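Local structure of membrane-bound lytic murein transglycosylase A (Burkholderia pseudomallei, 6QK4) at residues Q50-R54 against L263-L267; L282-L288 against N300-Q306. The protein probably cleaves the MurNAc-GlcNAc linkage of peptidoglycan as a lytic transglycosylase, leaving a 1,6-anhydro bond in the MurNAc residue. All blocks are in the same frame, centred on the assembly; numbering follows the deposited sequence.

Interaction 1: residues Q50-R54 against L263-L267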
loop_
_atom_site.group_PDB
_atom_site.type_symbol
_atom_site.label_atom_id
_atom_site.label_comp_id
_atom_site.label_asym_id
_atom_site.label_seq_id
_atom_site.Cartn_x
_atom_site.Cartn_y
_atom_site.Cartn_z
ATOM N N GLN A 50 -6.310 -16.022 4.241
ATOM C CA GLN A 50 -5.091 -15.973 3.416
ATOM C C GLN A 50 -3.882 -16.360 4.249
ATOM O O GLN A 50 -3.030 -17.104 3.792
ATOM C CB GLN A 50 -4.881 -14.580 2.808
ATOM C CG GLN A 50 -5.961 -14.187 1.829
ATOM C CD GLN A 50 -5.887 -15.052 0.526
ATOM O OE1 GLN A 50 -4.961 -15.854 0.315
ATOM N NE2 GLN A 50 -6.848 -14.850 -0.347
ATOM N N ASN A 51 -3.798 -15.868 5.486
ATOM C CA ASN A 51 -2.712 -16.273 6.379
ATOM C C ASN A 51 -2.649 -17.797 6.538
ATOM O O ASN A 51 -1.585 -18.402 6.420
ATOM C CB ASN A 51 -2.932 -15.615 7.736
ATOM C CG ASN A 51 -1.665 -15.146 8.375
ATOM O OD1 ASN A 51 -0.934 -14.327 7.799
ATOM N ND2 ASN A 51 -1.434 -15.579 9.623
ATOM N N CYS A 52 -3.788 -18.424 6.816
ATOM C CA CYS A 52 -3.839 -19.876 7.020
ATOM C C CYS A 52 -3.489 -20.667 5.780
ATOM O O CYS A 52 -3.112 -21.851 5.890
ATOM C CB CYS A 52 -5.229 -20.225 7.473
ATOM S SG CYS A 52 -5.472 -19.917 9.243
ATOM N N ALA A 53 -3.640 -20.064 4.591
ATOM C CA ALA A 53 -3.200 -20.753 3.380
ATOM C C ALA A 53 -1.710 -21.074 3.443
ATOM O O ALA A 53 -1.257 -21.988 2.762
ATOM C CB ALA A 53 -3.462 -19.940 2.107
ATOM N N ARG A 54 -0.929 -20.304 4.203
ATOM C CA ARG A 54 0.498 -20.602 4.374
ATOM C C ARG A 54 0.843 -21.193 5.733
ATOM O O ARG A 54 1.907 -21.777 5.867
ATOM C CB ARG A 54 1.343 -19.348 4.161
ATOM C CG ARG A 54 1.307 -18.864 2.719
ATOM C CD ARG A 54 2.044 -19.891 1.836
ATOM N NE ARG A 54 2.115 -19.507 0.428
ATOM C CZ ARG A 54 1.141 -19.744 -0.456
ATOM N NH1 ARG A 54 0.045 -20.398 -0.074
ATOM N NH2 ARG A 54 1.258 -19.336 -1.724
ATOM N N LEU A 263 4.535 -12.900 1.629
ATOM C CA LEU A 263 4.044 -14.138 2.196
ATOM C C LEU A 263 3.509 -15.082 1.106
ATOM O O LEU A 263 3.399 -16.295 1.328
ATOM C CB LEU A 263 2.986 -13.820 3.295
ATOM C CG LEU A 263 2.301 -15.062 3.962
ATOM C CD1 LEU A 263 3.296 -15.992 4.729
ATOM C CD2 LEU A 263 1.204 -14.584 4.970
ATOM N N GLY A 264 3.297 -14.593 -0.091
ATOM C CA GLY A 264 2.798 -15.419 -1.160
ATOM C C GLY A 264 1.306 -15.421 -1.322
ATOM O O GLY A 264 0.802 -16.210 -2.134
ATOM N N VAL A 265 0.590 -14.542 -0.611
ATOM C CA VAL A 265 -0.865 -14.527 -0.666
ATOM C C VAL A 265 -1.313 -13.139 -1.065
ATOM O O VAL A 265 -0.631 -12.157 -0.765
ATOM C CB VAL A 265 -1.495 -14.963 0.682
ATOM C CG1 VAL A 265 -1.058 -16.368 0.980
ATOM C CG2 VAL A 265 -1.101 -14.035 1.843
ATOM N N PRO A 266 -2.479 -13.014 -1.680
ATOM C CA PRO A 266 -3.031 -11.677 -1.982
ATOM C C PRO A 266 -3.223 -10.861 -0.704
ATOM O O PRO A 266 -3.753 -11.359 0.298
ATOM C CB PRO A 266 -4.391 -11.991 -2.608
ATOM C CG PRO A 266 -4.329 -13.409 -3.054
ATOM C CD PRO A 266 -3.353 -14.118 -2.116
ATOM N N LEU A 267 -2.784 -9.619 -0.740
ATOM C CA LEU A 267 -3.006 -8.683 0.391
ATOM C C LEU A 267 -4.468 -8.269 0.507
ATOM O O LEU A 267 -5.168 -8.083 -0.490
ATOM C CB LEU A 267 -2.132 -7.442 0.205
ATOM C CG LEU A 267 -0.638 -7.721 0.004
ATOM C CD1 LEU A 267 0.170 -6.456 -0.231
ATOM C CD2 LEU A 267 -0.138 -8.409 1.250
#
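Val265 lies between Gln50 and Arg54, one helical turn apart on helix 44-55. Its side chain slides past both of theirs in the opposite direction. Val265 CG1 points at the helix backbone and sits 3.5 Å from Gln50 O. The same methyl lies over the centre of one face of the Arg54 guanidinium. Val265 CG2 packs on Gln50 CB.

Gln50 bends at chi2 (-69°), and the bend lays its amide beside the Pro266 ring, where the two side chains cross at about a right angle. Gln50 OE1 comes 3.4 Å from Pro266 CD and 3.6 Å from Val265 CB. This is contact with carbon, not a hydrogen bond.

Arg54 also bends at chi2 (-68°). Its chain runs beside the backbone of Leu263 and Gly264, and Arg54 NE is 3.6 Å from Leu263 O. Arg54 NH2 approaches Gly264 O to 3.2 Å, but the angle is poor and no hydrogen bond forms. Both carbonyls approach the guanidinium obliquely. Nearer the helix, Arg54 CB touches Leu263 CD1 at 3.9 Å.

The two methyls of Leu263 divide their work. CD1 meets the aliphatic part of Arg54. Leu263 CD2 lies 3.6 Å from Asn51 OD1, where the two side chains cross at about a right angle. Asn51 has its polar partners elsewhere: ND2 bonds to Gly283 O, and OD1 accepts from Gln306 NE2.

No hydrogen bond joins the two segments. Cys52, on the same helix, is joined to Cys65 by a disulfide. The contact is loop-on-helix packing: the loop between strands 240-244 and 272-274 packs along one side of helix 44-55.

Interaction 2: residues L282-L288 against N300-Q306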
loop_
_atom_site.group_PDB
_atom_site.type_symbol
_atom_site.label_atom_id
_atom_site.label_comp_id
_atom_site.label_asym_id
_atom_site.label_seq_id
_atom_site.Cartn_x
_atom_site.Cartn_y
_atom_site.Cartn_z
ATOM N N LEU A 282 6.761 -12.993 9.009
ATOM C CA LEU A 282 5.585 -13.094 8.160
ATOM C C LEU A 282 4.611 -14.134 8.715
ATOM O O LEU A 282 4.993 -15.214 9.212
ATOM C CB LEU A 282 5.994 -13.442 6.725
ATOM C CG LEU A 282 6.733 -12.326 6.007
ATOM C CD1 LEU A 282 7.308 -12.880 4.702
ATOM C CD2 LEU A 282 5.891 -11.059 5.764
ATOM N N GLY A 283 3.324 -13.767 8.683
ATOM C CA GLY A 283 2.254 -14.574 9.243
ATOM C C GLY A 283 1.778 -14.094 10.619
ATOM O O GLY A 283 0.719 -14.538 11.073
ATOM N N THR A 284 2.536 -13.191 11.278
ATOM C CA THR A 284 2.152 -12.749 12.635
ATOM C C THR A 284 0.935 -11.849 12.518
ATOM O O THR A 284 0.984 -10.850 11.783
ATOM C CB THR A 284 3.290 -11.959 13.315
ATOM O OG1 THR A 284 4.517 -12.729 13.272
ATOM C CG2 THR A 284 2.923 -11.619 14.767
ATOM N N PRO A 285 -0.150 -12.127 13.232
ATOM C CA PRO A 285 -1.211 -11.114 13.355
ATOM C C PRO A 285 -0.760 -10.040 14.335
ATOM O O PRO A 285 -0.068 -10.324 15.309
ATOM C CB PRO A 285 -2.410 -11.901 13.937
ATOM C CG PRO A 285 -1.952 -13.403 13.895
ATOM C CD PRO A 285 -0.429 -13.341 14.029
ATOM N N VAL A 286 -1.150 -8.787 14.074
ATOM C CA VAL A 286 -0.672 -7.626 14.821
ATOM C C VAL A 286 -1.895 -6.761 15.108
ATOM O O VAL A 286 -2.646 -6.425 14.183
ATOM C CB VAL A 286 0.343 -6.770 14.030
ATOM C CG1 VAL A 286 0.848 -5.566 14.902
ATOM C CG2 VAL A 286 1.545 -7.624 13.598
ATOM N N PHE A 287 -2.087 -6.361 16.388
ATOM C CA PHE A 287 -3.103 -5.358 16.638
ATOM C C PHE A 287 -2.404 -4.011 16.591
ATOM O O PHE A 287 -1.421 -3.802 17.320
ATOM C CB PHE A 287 -3.850 -5.563 17.973
ATOM C CG PHE A 287 -5.095 -4.696 18.002
ATOM C CD1 PHE A 287 -6.204 -5.073 17.263
ATOM C CD2 PHE A 287 -5.088 -3.447 18.610
ATOM C CE1 PHE A 287 -7.308 -4.311 17.195
ATOM C CE2 PHE A 287 -6.241 -2.606 18.523
ATOM C CZ PHE A 287 -7.337 -3.027 17.776
ATOM N N LEU A 288 -2.855 -3.146 15.668
ATOM C CA LEU A 288 -2.218 -1.879 15.374
ATOM C C LEU A 288 -3.086 -0.744 15.924
ATOM O O LEU A 288 -4.250 -0.646 15.578
ATOM C CB LEU A 288 -2.028 -1.755 13.840
ATOM C CG LEU A 288 -1.217 -0.567 13.352
ATOM C CD1 LEU A 288 0.195 -0.539 13.943
ATOM C CD2 LEU A 288 -1.148 -0.593 11.787
ATOM N N ASN A 300 -7.692 1.807 14.990
ATOM C CA ASN A 300 -7.333 0.617 15.750
ATOM C C ASN A 300 -7.698 -0.608 14.929
ATOM O O ASN A 300 -8.872 -0.803 14.606
ATOM C CB ASN A 300 -8.108 0.597 17.078
ATOM C CG ASN A 300 -7.546 1.620 18.075
ATOM O OD1 ASN A 300 -6.541 1.363 18.738
ATOM N ND2 ASN A 300 -8.220 2.756 18.204
ATOM N N ARG A 301 -6.701 -1.413 14.526
ATOM C CA ARG A 301 -6.995 -2.362 13.439
ATOM C C ARG A 301 -6.201 -3.645 13.673
ATOM O O ARG A 301 -4.974 -3.567 13.863
ATOM C CB ARG A 301 -6.537 -1.836 12.039
ATOM C CG ARG A 301 -7.573 -1.261 11.044
ATOM C CD ARG A 301 -8.363 -2.320 10.488
ATOM N NE ARG A 301 -9.230 -2.070 9.347
ATOM C CZ ARG A 301 -10.544 -1.887 9.409
ATOM N NH1 ARG A 301 -11.155 -1.709 10.584
ATOM N NH2 ARG A 301 -11.242 -1.819 8.285
ATOM N N LEU A 302 -6.872 -4.800 13.649
ATOM C CA LEU A 302 -6.185 -6.090 13.601
ATOM C C LEU A 302 -5.760 -6.331 12.165
ATOM O O LEU A 302 -6.594 -6.336 11.258
ATOM C CB LEU A 302 -7.099 -7.217 14.078
ATOM C CG LEU A 302 -6.439 -8.621 14.052
ATOM C CD1 LEU A 302 -5.219 -8.768 14.979
ATOM C CD2 LEU A 302 -7.504 -9.637 14.394
ATOM N N VAL A 303 -4.455 -6.492 11.966
ATOM C CA VAL A 303 -3.869 -6.692 10.649
ATOM C C VAL A 303 -2.962 -7.928 10.713
ATOM O O VAL A 303 -2.695 -8.525 11.783
ATOM C CB VAL A 303 -3.071 -5.453 10.194
ATOM C CG1 VAL A 303 -4.011 -4.185 10.195
ATOM C CG2 VAL A 303 -1.913 -5.155 11.171
ATOM N N PHE A 304 -2.454 -8.318 9.530
ATOM C CA PHE A 304 -1.571 -9.497 9.462
ATOM C C PHE A 304 -0.298 -9.118 8.738
ATOM O O PHE A 304 -0.354 -8.427 7.725
ATOM C CB PHE A 304 -2.259 -10.655 8.726
ATOM C CG PHE A 304 -3.410 -11.242 9.504
ATOM C CD1 PHE A 304 -4.638 -10.639 9.444
ATOM C CD2 PHE A 304 -3.238 -12.442 10.225
ATOM C CE1 PHE A 304 -5.713 -11.195 10.183
ATOM C CE2 PHE A 304 -4.289 -13.009 10.970
ATOM C CZ PHE A 304 -5.529 -12.331 10.942
ATOM N N ALA A 305 0.854 -9.535 9.283
ATOM C CA ALA A 305 2.145 -9.256 8.635
ATOM C C ALA A 305 2.314 -10.155 7.417
ATOM O O ALA A 305 2.591 -11.351 7.546
ATOM C CB ALA A 305 3.268 -9.472 9.659
ATOM N N GLN A 306 2.080 -9.596 6.215
ATOM C CA GLN A 306 1.980 -10.407 5.020
ATOM C C GLN A 306 2.835 -9.824 3.932
ATOM O O GLN A 306 2.726 -10.286 2.784
ATOM C CB GLN A 306 0.521 -10.559 4.540
ATOM C CG GLN A 306 -0.359 -11.261 5.670
ATOM C CD GLN A 306 -1.815 -11.493 5.259
ATOM O OE1 GLN A 306 -2.455 -10.630 4.620
ATOM N NE2 GLN A 306 -2.389 -12.577 5.771
#
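The Phe287 ring lies across the neighbouring strand, with Arg301 O over one face, 3.9 Å above the plane and displaced from the ring centre. Phe287 CZ meets Asn300 CB at 3.8 Å. The ring and the Asn300 amide are nearly parallel, their planes 12° apart. Leu302 N approaches the ring obliquely. Phe287 CG is anti to the backbone N (chi1 -166°), which carries the ring over to the partner strand. The Phe304 ring receives Pro285 obliquely, and Phe304 CE2 is 3.7 Å from Pro285 CB. Ala47, Leu48 and Asn51 of helix 44-55 also touch Phe304.

These rings belong to an antiparallel beta hairpin, strands 285-291 and 298-307, in the 3D domain, a member of the double-psi beta-barrel clan. Pro285 with Phe304 and Phe287 with Leu302 are non-hydrogen-bonded pairs. Their side chains share one face of the hairpin, where Leu302 CD1 reaches Val286 O at 3.6 Å. Val286 with Val303 and Leu288 with Arg301 are hydrogen-bonded pairs, and their side chains lie on the other face. There Val286 CB packs on Val303 CG2, and Tyr320 of strand 317-324 touches Leu288, Arg301 and Val303.

Each hydrogen-bonded pair gives two backbone bonds. Beyond the paired residues, Ala305 N donates to Thr284 O and Gly283 N donates to Ala305 O, continuing the ladder into the loop. Leu302 N, at a non-hydrogen-bonded position, donates instead to Asp39 OD2.

Ala305 O accepts the Gly283 N-H, with Gly283 N at 2.8 Å, in an almost straight bond (177°). Leu282 CA adds a CA-H...O contact to Ala305 O at 3.5 Å.

Interaction 1 is partly buried and includes the exposed Arg54. Interaction 2 is largely buried. Their chemistry differs accordingly. The 50-54 and 263-267 segments meet by packing alone, while 282-288 and 300-306 are bound by a ladder of backbone hydrogen bonds with mostly apolar side chains on its faces. The centres are 12 Å apart, and the two contacts touch directly. Asn51 is the main joint: its amide reaches both segments of interaction 2, and its CG packs on Phe304 CD2. Leu263 CB also packs on Gln306 O. Helix 44-55 and the 263-267 loop therefore both rest against the end of the hairpin near Gln306 and the adjoining Gly283 loop.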